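Local structure of histone-lysine n-methyltransferase, H3 lysine-4 specific (Saccharomyces cerevisiae, 2J8A) at residues S2-V7 with V50-Y55; S71-H76 with V90-H95. The protein probably methylates histone H3 as the Set1 subunit of COMPASS, the portion here being its N-terminal RRM-fold domain. One frame throughout, in Å; residues are numbered along the deposited sequence.

Contact 1 of 2, residues S2-V7 with V50-Y55; sequences SCEIVV and VYLIKY
The ring of Tyr55 has the carbonyl oxygen of Cys3 at its edge and in its plane, with Cys3 O 3.8 Å from Tyr55 CD1. The same oxygen accepts a weak hydrogen bond from Tyr55 N. At the other end, the Tyr51 ring meets Val7 obliquely: Tyr51 CD2 lies 3.8 Å from Val7 CB. Between the rings the strands run antiparallel. Ile5 with Ile53 and Val7 with Tyr51 are hydrogen-bonded pairs; Glu4 with Lys54 and Val6 with Leu52 are non-hydrogen-bonded pairs. Val7 N reaches Tyr51 O at 2.9 Å, nearly straight at 170°.

Glu4 CG is anti to the carbonyl carbon (chi1 -61°), which sets it across the base of the Lys54 side chain, with Glu4 CG 3.5 Å from Lys54 CB. Leu52 CD2 packs 3.7 Å from Glu4 CB. The charged ends, Glu4 OE2 and Lys54 NZ, stay 4.7 Å apart, while Asn93 ND2 donates a hydrogen bond to Glu4 OE1. Were Glu4 replaced by an alanine, the Asn93 amide would probably lose this acceptor and Lys54 CB its cover.

Ile5, Val7, Tyr51 and Ile53 share one sheet face, where Phe27 of helix 20-28 meets Val7 and Ile53. On the opposite face, Leu98 of helix 97-119 touches Val6 and Leu52. Strands 35-40 and 86-92 flank the pair.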
ATOM      1  N   SER A   2      11.738  -7.642 -10.958  1.00 91.93           N
ATOM      2  CA  SER A   2      10.407  -8.211 -11.412  1.00 91.59           C
ATOM      3  C   SER A   2       9.527  -8.754 -10.172  1.00 89.46           C
ATOM      4  O   SER A   2       8.541  -9.595 -10.300  1.00 89.58           O
ATOM      5  CB  SER A   2      10.659  -9.262 -12.574  1.00 92.46           C
ATOM      6  OG  SER A   2      11.805 -10.090 -12.249  1.00 95.81           O
ATOM      7  N   CYS A   3       9.840  -8.171  -9.010  1.00 85.91           N
ATOM      8  CA  CYS A   3       9.916  -8.916  -7.741  1.00 80.58           C
ATOM      9  C   CYS A   3       9.277  -8.288  -6.436  1.00 78.84           C
ATOM     10  O   CYS A   3       8.811  -9.065  -5.575  1.00 77.91           O
ATOM     11  CB  CYS A   3      11.409  -9.109  -7.463  1.00 83.24           C
ATOM     12  SG  CYS A   3      11.497  -9.926  -5.995  1.00 86.31           S
ATOM     13  N   GLU A   4       9.325  -6.927  -6.284  1.00 73.40           N
ATOM     14  CA  GLU A   4       8.573  -6.194  -5.248  1.00 68.40           C
ATOM     15  C   GLU A   4       7.213  -5.793  -5.579  1.00 64.35           C
ATOM     16  O   GLU A   4       6.817  -5.492  -6.701  1.00 66.08           O
ATOM     17  CB  GLU A   4       9.246  -4.969  -4.903  1.00 65.33           C
ATOM     18  CG  GLU A   4      10.451  -5.306  -4.418  1.00 61.67           C
ATOM     19  CD  GLU A   4      11.248  -4.157  -4.003  1.00 62.02           C
ATOM     20  OE1 GLU A   4      11.416  -3.213  -4.784  1.00 63.34           O
ATOM     21  OE2 GLU A   4      11.774  -4.189  -2.872  1.00 68.64           O
ATOM     22  N   ILE A   5       6.436  -5.729  -4.566  1.00 62.10           N
ATOM     23  CA  ILE A   5       5.028  -5.455  -4.799  1.00 60.58           C
ATOM     24  C   ILE A   5       4.720  -4.105  -4.058  1.00 58.61           C
ATOM     25  O   ILE A   5       5.472  -3.713  -3.113  1.00 56.03           O
ATOM     26  CB  ILE A   5       4.284  -6.653  -4.282  1.00 60.93           C
ATOM     27  CG1 ILE A   5       2.863  -6.634  -4.601  1.00 59.53           C
ATOM     28  CG2 ILE A   5       4.329  -6.719  -2.653  1.00 57.68           C
ATOM     29  CD1 ILE A   5       2.269  -7.166  -3.240  1.00 50.95           C
ATOM     30  N   VAL A   6       3.765  -3.325  -4.570  1.00 56.78           N
ATOM     31  CA  VAL A   6       3.406  -2.190  -3.748  1.00 56.72           C
ATOM     32  C   VAL A   6       1.961  -2.239  -3.520  1.00 57.49           C
ATOM     33  O   VAL A   6       1.194  -2.483  -4.530  1.00 59.29           O
ATOM     34  CB  VAL A   6       3.956  -0.715  -4.045  1.00 55.57           C
ATOM     35  CG1 VAL A   6       4.806  -0.588  -5.193  1.00 53.57           C
ATOM     36  CG2 VAL A   6       2.848   0.177  -4.119  1.00 54.80           C
ATOM     37  N   VAL A   7       1.577  -2.103  -2.227  1.00 55.15           N
ATOM     38  CA  VAL A   7       0.132  -2.136  -1.917  1.00 54.08           C
ATOM     39  C   VAL A   7      -0.308  -0.808  -1.380  1.00 52.25           C
ATOM     40  O   VAL A   7       0.335  -0.253  -0.441  1.00 53.13           O
ATOM     41  CB  VAL A   7      -0.106  -3.102  -0.762  1.00 55.34           C
ATOM     42  CG1 VAL A   7      -1.606  -3.186  -0.384  1.00 52.74           C
ATOM     43  CG2 VAL A   7       0.510  -4.491  -1.074  1.00 57.42           C
ATOM     44  N   VAL A  50       0.332   2.108   2.776  1.00 52.70           N
ATOM     45  CA  VAL A  50       1.074   1.928   1.611  1.00 52.37           C
ATOM     46  C   VAL A  50       2.385   1.227   2.075  1.00 54.16           C
ATOM     47  O   VAL A  50       3.276   1.810   2.901  1.00 52.56           O
ATOM     48  CB  VAL A  50       1.507   3.304   1.038  1.00 53.62           C
ATOM     49  CG1 VAL A  50       2.691   3.151   0.059  1.00 49.42           C
ATOM     50  CG2 VAL A  50       0.403   4.019   0.374  1.00 50.62           C
ATOM     51  N   TYR A  51       2.550   0.011   1.504  1.00 54.36           N
ATOM     52  CA  TYR A  51       3.638  -0.981   1.883  1.00 53.18           C
ATOM     53  C   TYR A  51       4.396  -1.452   0.677  1.00 52.45           C
ATOM     54  O   TYR A  51       3.742  -1.679  -0.369  1.00 52.80           O
ATOM     55  CB  TYR A  51       2.919  -2.173   2.294  1.00 53.79           C
ATOM     56  CG  TYR A  51       1.796  -1.826   3.159  1.00 57.02           C
ATOM     57  CD1 TYR A  51       2.039  -1.644   4.559  1.00 58.76           C
ATOM     58  CD2 TYR A  51       0.483  -1.643   2.665  1.00 53.98           C
ATOM     59  CE1 TYR A  51       1.022  -1.371   5.430  1.00 51.74           C
ATOM     60  CE2 TYR A  51      -0.553  -1.304   3.586  1.00 48.13           C
ATOM     61  CZ  TYR A  51      -0.239  -1.220   4.928  1.00 51.96           C
ATOM     62  OH  TYR A  51      -1.135  -0.932   5.934  1.00 63.39           O
ATOM     63  N   LEU A  52       5.699  -1.545   0.810  1.00 51.93           N
ATOM     64  CA  LEU A  52       6.555  -2.198  -0.104  1.00 55.71           C
ATOM     65  C   LEU A  52       6.792  -3.597   0.439  1.00 60.14           C
ATOM     66  O   LEU A  52       7.508  -3.793   1.500  1.00 61.37           O
ATOM     67  CB  LEU A  52       7.966  -1.620   0.005  1.00 56.17           C
ATOM     68  CG  LEU A  52       8.863  -1.498  -1.265  1.00 55.58           C
ATOM     69  CD1 LEU A  52      10.375  -1.549  -1.013  1.00 49.83           C
ATOM     70  CD2 LEU A  52       8.375  -2.341  -2.432  1.00 47.35           C
ATOM     71  N   ILE A  53       6.269  -4.600  -0.264  1.00 63.00           N
ATOM     72  CA  ILE A  53       6.676  -6.010   0.020  1.00 64.34           C
ATOM     73  C   ILE A  53       7.516  -6.618  -1.098  1.00 65.15           C
ATOM     74  O   ILE A  53       7.074  -6.627  -2.219  1.00 64.30           O
ATOM     75  CB  ILE A  53       5.476  -6.836   0.115  1.00 63.69           C
ATOM     76  CG1 ILE A  53       4.498  -6.106   1.013  1.00 61.55           C
ATOM     77  CG2 ILE A  53       5.869  -8.131   0.655  1.00 63.12           C
ATOM     78  CD1 ILE A  53       3.267  -6.864   1.151  1.00 62.57           C
ATOM     79  N   LYS A  54       8.698  -7.116  -0.771  1.00 67.85           N
ATOM     80  CA  LYS A  54       9.665  -7.730  -1.725  1.00 70.21           C
ATOM     81  C   LYS A  54       9.750  -9.173  -1.441  1.00 71.81           C
ATOM     82  O   LYS A  54       9.931  -9.592  -0.250  1.00 72.26           O
ATOM     83  CB  LYS A  54      11.031  -7.120  -1.512  1.00 70.55           C
ATOM     84  CG  LYS A  54      12.215  -7.988  -1.414  1.00 72.81           C
ATOM     85  CD  LYS A  54      12.900  -8.196  -2.757  1.00 83.27           C
ATOM     86  CE  LYS A  54      14.265  -7.478  -2.959  1.00 83.86           C
ATOM     87  NZ  LYS A  54      14.496  -7.614  -4.475  1.00 86.23           N
ATOM     88  N   TYR A  55       9.595  -9.980  -2.484  1.00 73.43           N
ATOM     89  CA  TYR A  55       9.560 -11.411  -2.170  1.00 75.06           C
ATOM     90  C   TYR A  55      10.950 -12.154  -2.148  1.00 76.70           C
ATOM     91  O   TYR A  55      11.962 -11.667  -2.743  1.00 75.81           O
ATOM     92  CB  TYR A  55       8.593 -12.080  -3.062  1.00 73.00           C
ATOM     93  CG  TYR A  55       7.161 -11.870  -2.671  1.00 75.43           C
ATOM     94  CD1 TYR A  55       6.339 -11.036  -3.390  1.00 74.99           C
ATOM     95  CD2 TYR A  55       6.558 -12.607  -1.613  1.00 76.00           C
ATOM     96  CE1 TYR A  55       4.930 -10.932  -3.048  1.00 73.46           C
ATOM     97  CE2 TYR A  55       5.140 -12.479  -1.262  1.00 68.08           C
ATOM     98  CZ  TYR A  55       4.381 -11.638  -1.969  1.00 71.97           C
ATOM     99  OH  TYR A  55       3.030 -11.480  -1.661  1.00 78.38           O
TER

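Contact 2 of 2, residues S71-H76 with V90-H95; sequences SAVRKH and VILNKH
Val73 has CG1 anti to its own backbone N (chi1 165°) and CG2 anti to its carbonyl carbon, and this spreads the two methyls along strand 86-92. Val73 CG1 stops 3.6 Å from Val90 O. Val73 CG2 goes further along the strand, to 3.8 Å from Ile91 C. It also meets the side chain of Leu92, whose CG lies 3.9 Å from Val73 CG2.

Val90 answers from the strand with a similar first torsion (chi1 -168°). Its CB points toward the helix. Val90 CG1 comes 3.8 Å from Ala72 O and 4.0 Å from Val73 CA, touching the helix backbone more closely than its side chains. The methyls Val73 CG2 and Val90 CG1 are 4.3 Å apart. Ala72 CB adds only a loose touch to Val90 CG1. The contact is therefore apolar, with methyls resting on backbone and on each other. Ile91 takes part mainly through its backbone, because its CB points away from the helix.

The helix and strand segments run at 140° to each other, with their axes 7.0 Å apart at closest approach. Ala72 also touches Ile5 and Tyr55, so the helix end reaches beyond strand 86-92. Leu92 touches Ala69 and Phe70 one turn earlier in the helix. Beyond Leu92, Asn93 turns back to strand 4-9, where its ND2 bonds Glu4 OE1.

This is helix-on-sheet packing of the alpha/beta sandwich of an RRM. The second helix of the fold, 65-75, lies against the sheet on the side of Ile5, and strand 86-92 is the last strand of the domain.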
ATOM      1  N   SER A  71       1.613 -12.774  -8.792  1.00 59.86           N
ATOM      2  CA  SER A  71       0.308 -13.417  -8.572  1.00 62.76           C
ATOM      3  C   SER A  71      -0.316 -12.439  -7.604  1.00 63.30           C
ATOM      4  O   SER A  71      -1.494 -12.028  -7.795  1.00 63.90           O
ATOM      5  CB  SER A  71       0.420 -14.853  -8.011  1.00 61.52           C
ATOM      6  OG  SER A  71       1.588 -14.841  -7.229  1.00 61.12           O
ATOM      7  N   ALA A  72       0.499 -12.027  -6.634  1.00 62.93           N
ATOM      8  CA  ALA A  72       0.053 -11.007  -5.711  1.00 63.60           C
ATOM      9  C   ALA A  72      -0.666  -9.938  -6.482  1.00 63.79           C
ATOM     10  O   ALA A  72      -1.768  -9.574  -6.153  1.00 63.16           O
ATOM     11  CB  ALA A  72       1.183 -10.431  -4.983  1.00 64.36           C
ATOM     12  N   VAL A  73      -0.098  -9.485  -7.596  1.00 64.74           N
ATOM     13  CA  VAL A  73      -0.746  -8.342  -8.263  1.00 63.65           C
ATOM     14  C   VAL A  73      -1.977  -8.864  -8.853  1.00 66.69           C
ATOM     15  O   VAL A  73      -2.822  -8.134  -9.343  1.00 66.72           O
ATOM     16  CB  VAL A  73       0.133  -7.850  -9.373  1.00 61.30           C
ATOM     17  CG1 VAL A  73      -0.619  -6.903 -10.353  1.00 57.39           C
ATOM     18  CG2 VAL A  73       1.329  -7.230  -8.756  1.00 57.78           C
ATOM     19  N   ARG A  74      -2.064 -10.167  -8.924  1.00 70.59           N
ATOM     20  CA  ARG A  74      -2.929 -10.600  -9.947  1.00 74.88           C
ATOM     21  C   ARG A  74      -4.139 -11.391  -9.574  1.00 77.58           C
ATOM     22  O   ARG A  74      -5.252 -11.186 -10.190  1.00 75.13           O
ATOM     23  CB  ARG A  74      -2.168 -11.333 -10.962  1.00 75.12           C
ATOM     24  CG  ARG A  74      -2.978 -11.278 -12.165  1.00 79.30           C
ATOM     25  CD  ARG A  74      -2.943  -9.875 -12.599  1.00 85.77           C
ATOM     26  NE  ARG A  74      -2.893  -9.876 -14.032  1.00 93.95           N
ATOM     27  CZ  ARG A  74      -2.970  -8.796 -14.783  1.00103.59           C
ATOM     28  NH1 ARG A  74      -3.150  -7.570 -14.228  1.00108.48           N
ATOM     29  NH2 ARG A  74      -2.881  -8.952 -16.105  1.00106.46           N
ATOM     30  N   LYS A  75      -3.902 -12.258  -8.558  1.00 82.01           N
ATOM     31  CA  LYS A  75      -4.918 -13.093  -7.939  1.00 86.46           C
ATOM     32  C   LYS A  75      -6.119 -12.150  -7.854  1.00 88.65           C
ATOM     33  O   LYS A  75      -7.199 -12.448  -8.349  1.00 90.23           O
ATOM     34  CB  LYS A  75      -4.417 -13.644  -6.588  1.00 87.03           C
ATOM     35  CG  LYS A  75      -4.813 -15.221  -6.180  1.00 94.66           C
ATOM     36  CD  LYS A  75      -4.054 -16.576  -6.865  1.00 96.24           C
ATOM     37  CE  LYS A  75      -4.427 -16.863  -8.423  1.00100.05           C
ATOM     38  NZ  LYS A  75      -5.601 -17.815  -8.814  1.00 97.00           N
ATOM     39  N   HIS A  76      -5.965 -10.910  -7.439  1.00 92.02           N
ATOM     40  CA  HIS A  76      -7.227 -10.406  -7.063  1.00 94.26           C
ATOM     41  C   HIS A  76      -8.284  -9.729  -7.921  1.00 94.46           C
ATOM     42  O   HIS A  76      -9.366  -9.561  -7.423  1.00 95.20           O
ATOM     43  CB  HIS A  76      -7.248 -10.095  -5.572  1.00 95.67           C
ATOM     44  CG  HIS A  76      -7.302 -11.350  -4.706  1.00 98.19           C
ATOM     45  ND1 HIS A  76      -8.404 -12.201  -4.664  1.00 97.71           N
ATOM     46  CD2 HIS A  76      -6.387 -11.888  -3.850  1.00 98.53           C
ATOM     47  CE1 HIS A  76      -8.167 -13.190  -3.812  1.00 97.43           C
ATOM     48  NE2 HIS A  76      -6.953 -13.025  -3.305  1.00 98.24           N
ATOM     49  N   VAL A  90      -2.545  -3.331  -5.642  1.00 53.14           N
ATOM     50  CA  VAL A  90      -1.303  -4.049  -5.476  1.00 51.55           C
ATOM     51  C   VAL A  90      -0.716  -4.002  -6.829  1.00 50.89           C
ATOM     52  O   VAL A  90      -1.378  -4.385  -7.834  1.00 51.77           O
ATOM     53  CB  VAL A  90      -1.555  -5.586  -5.364  1.00 51.26           C
ATOM     54  CG1 VAL A  90      -0.369  -6.230  -4.937  1.00 52.39           C
ATOM     55  CG2 VAL A  90      -2.589  -5.939  -4.391  1.00 48.94           C
ATOM     56  N   ILE A  91       0.506  -3.583  -6.907  1.00 50.23           N
ATOM     57  CA  ILE A  91       1.077  -3.470  -8.251  1.00 50.10           C
ATOM     58  C   ILE A  91       2.597  -3.724  -8.190  1.00 51.04           C
ATOM     59  O   ILE A  91       3.185  -3.695  -7.026  1.00 51.93           O
ATOM     60  CB  ILE A  91       0.870  -2.075  -8.826  1.00 49.31           C
ATOM     61  CG1 ILE A  91       1.516  -1.018  -7.907  1.00 49.30           C
ATOM     62  CG2 ILE A  91      -0.507  -1.829  -9.252  1.00 43.75           C
ATOM     63  CD1 ILE A  91       1.216   0.333  -8.359  1.00 50.63           C
ATOM     64  N   LEU A  92       3.244  -3.941  -9.342  1.00 49.42           N
ATOM     65  CA  LEU A  92       4.716  -4.193  -9.199  1.00 51.52           C
ATOM     66  C   LEU A  92       5.456  -2.898  -8.960  1.00 51.53           C
ATOM     67  O   LEU A  92       5.125  -1.819  -9.596  1.00 51.74           O
ATOM     68  CB  LEU A  92       5.329  -4.842 -10.476  1.00 51.90           C
ATOM     69  CG  LEU A  92       4.550  -6.110 -10.706  1.00 50.42           C
ATOM     70  CD1 LEU A  92       4.441  -6.502 -12.241  1.00 53.63           C
ATOM     71  CD2 LEU A  92       5.229  -7.100  -9.864  1.00 42.87           C
ATOM     72  N   ASN A  93       6.445  -2.971  -8.111  1.00 50.14           N
ATOM     73  CA  ASN A  93       7.087  -1.771  -7.749  1.00 51.34           C
ATOM     74  C   ASN A  93       7.995  -1.587  -8.872  1.00 55.14           C
ATOM     75  O   ASN A  93       9.175  -1.677  -8.715  1.00 58.35           O
ATOM     76  CB  ASN A  93       7.942  -1.949  -6.515  1.00 47.86           C
ATOM     77  CG  ASN A  93       8.687  -0.708  -6.224  1.00 50.06           C
ATOM     78  OD1 ASN A  93       8.312   0.405  -6.637  1.00 58.63           O
ATOM     79  ND2 ASN A  93       9.709  -0.835  -5.507  1.00 47.09           N
ATOM     80  N   LYS A  94       7.530  -1.455 -10.078  1.00 59.57           N
ATOM     81  CA  LYS A  94       8.482  -1.118 -11.191  1.00 61.64           C
ATOM     82  C   LYS A  94       8.406   0.389 -11.537  1.00 60.19           C
ATOM     83  O   LYS A  94       7.439   1.092 -11.284  1.00 62.37           O
ATOM     84  CB  LYS A  94       8.331  -2.080 -12.382  1.00 61.22           C
ATOM     85  CG  LYS A  94       9.305  -3.345 -12.211  1.00 63.20           C
ATOM     86  CD  LYS A  94       9.868  -3.843 -13.662  1.00 69.29           C
ATOM     87  CE  LYS A  94      10.658  -5.210 -13.597  1.00 80.64           C
ATOM     88  NZ  LYS A  94       9.568  -6.423 -13.713  1.00 91.61           N
ATOM     89  N   HIS A  95       9.472   0.921 -12.047  1.00 60.79           N
ATOM     90  CA  HIS A  95       9.578   2.319 -12.378  1.00 59.54           C
ATOM     91  C   HIS A  95       9.293   3.231 -11.338  1.00 58.99           C
ATOM     92  O   HIS A  95       8.686   4.217 -11.574  1.00 60.46           O
ATOM     93  CB  HIS A  95       8.754   2.659 -13.563  1.00 59.51           C
ATOM     94  CG  HIS A  95       9.494   2.386 -14.801  1.00 62.47           C
ATOM     95  ND1 HIS A  95       9.132   1.368 -15.678  1.00 61.07           N
ATOM     96  CD2 HIS A  95      10.669   2.920 -15.251  1.00 64.23           C
ATOM     97  CE1 HIS A  95      10.026   1.355 -16.665  1.00 67.85           C
ATOM     98  NE2 HIS A  95      10.953   2.296 -16.446  1.00 65.03           N
TER

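Contacts 1 and 2 meet at strand 4-9, which lies between strands 47-54 and 86-92 in the sheet. Their centres are 8 Å apart. Glu4 O and Asn93 N, 2.9 Å apart, probably form one hydrogen bond between them, and Val6 N with Ile91 O probably another. Ile5 CD1 packs on Val90 CG1, joining the apolar side of contact 1 to the helix packing of contact 2. In many RRMs the sheet face away from the two helices binds RNA. Here helix 97-119 lies on that face at contact 1, while contact 2 is on the helical side. No ligand or catalytic site is identified at either contact.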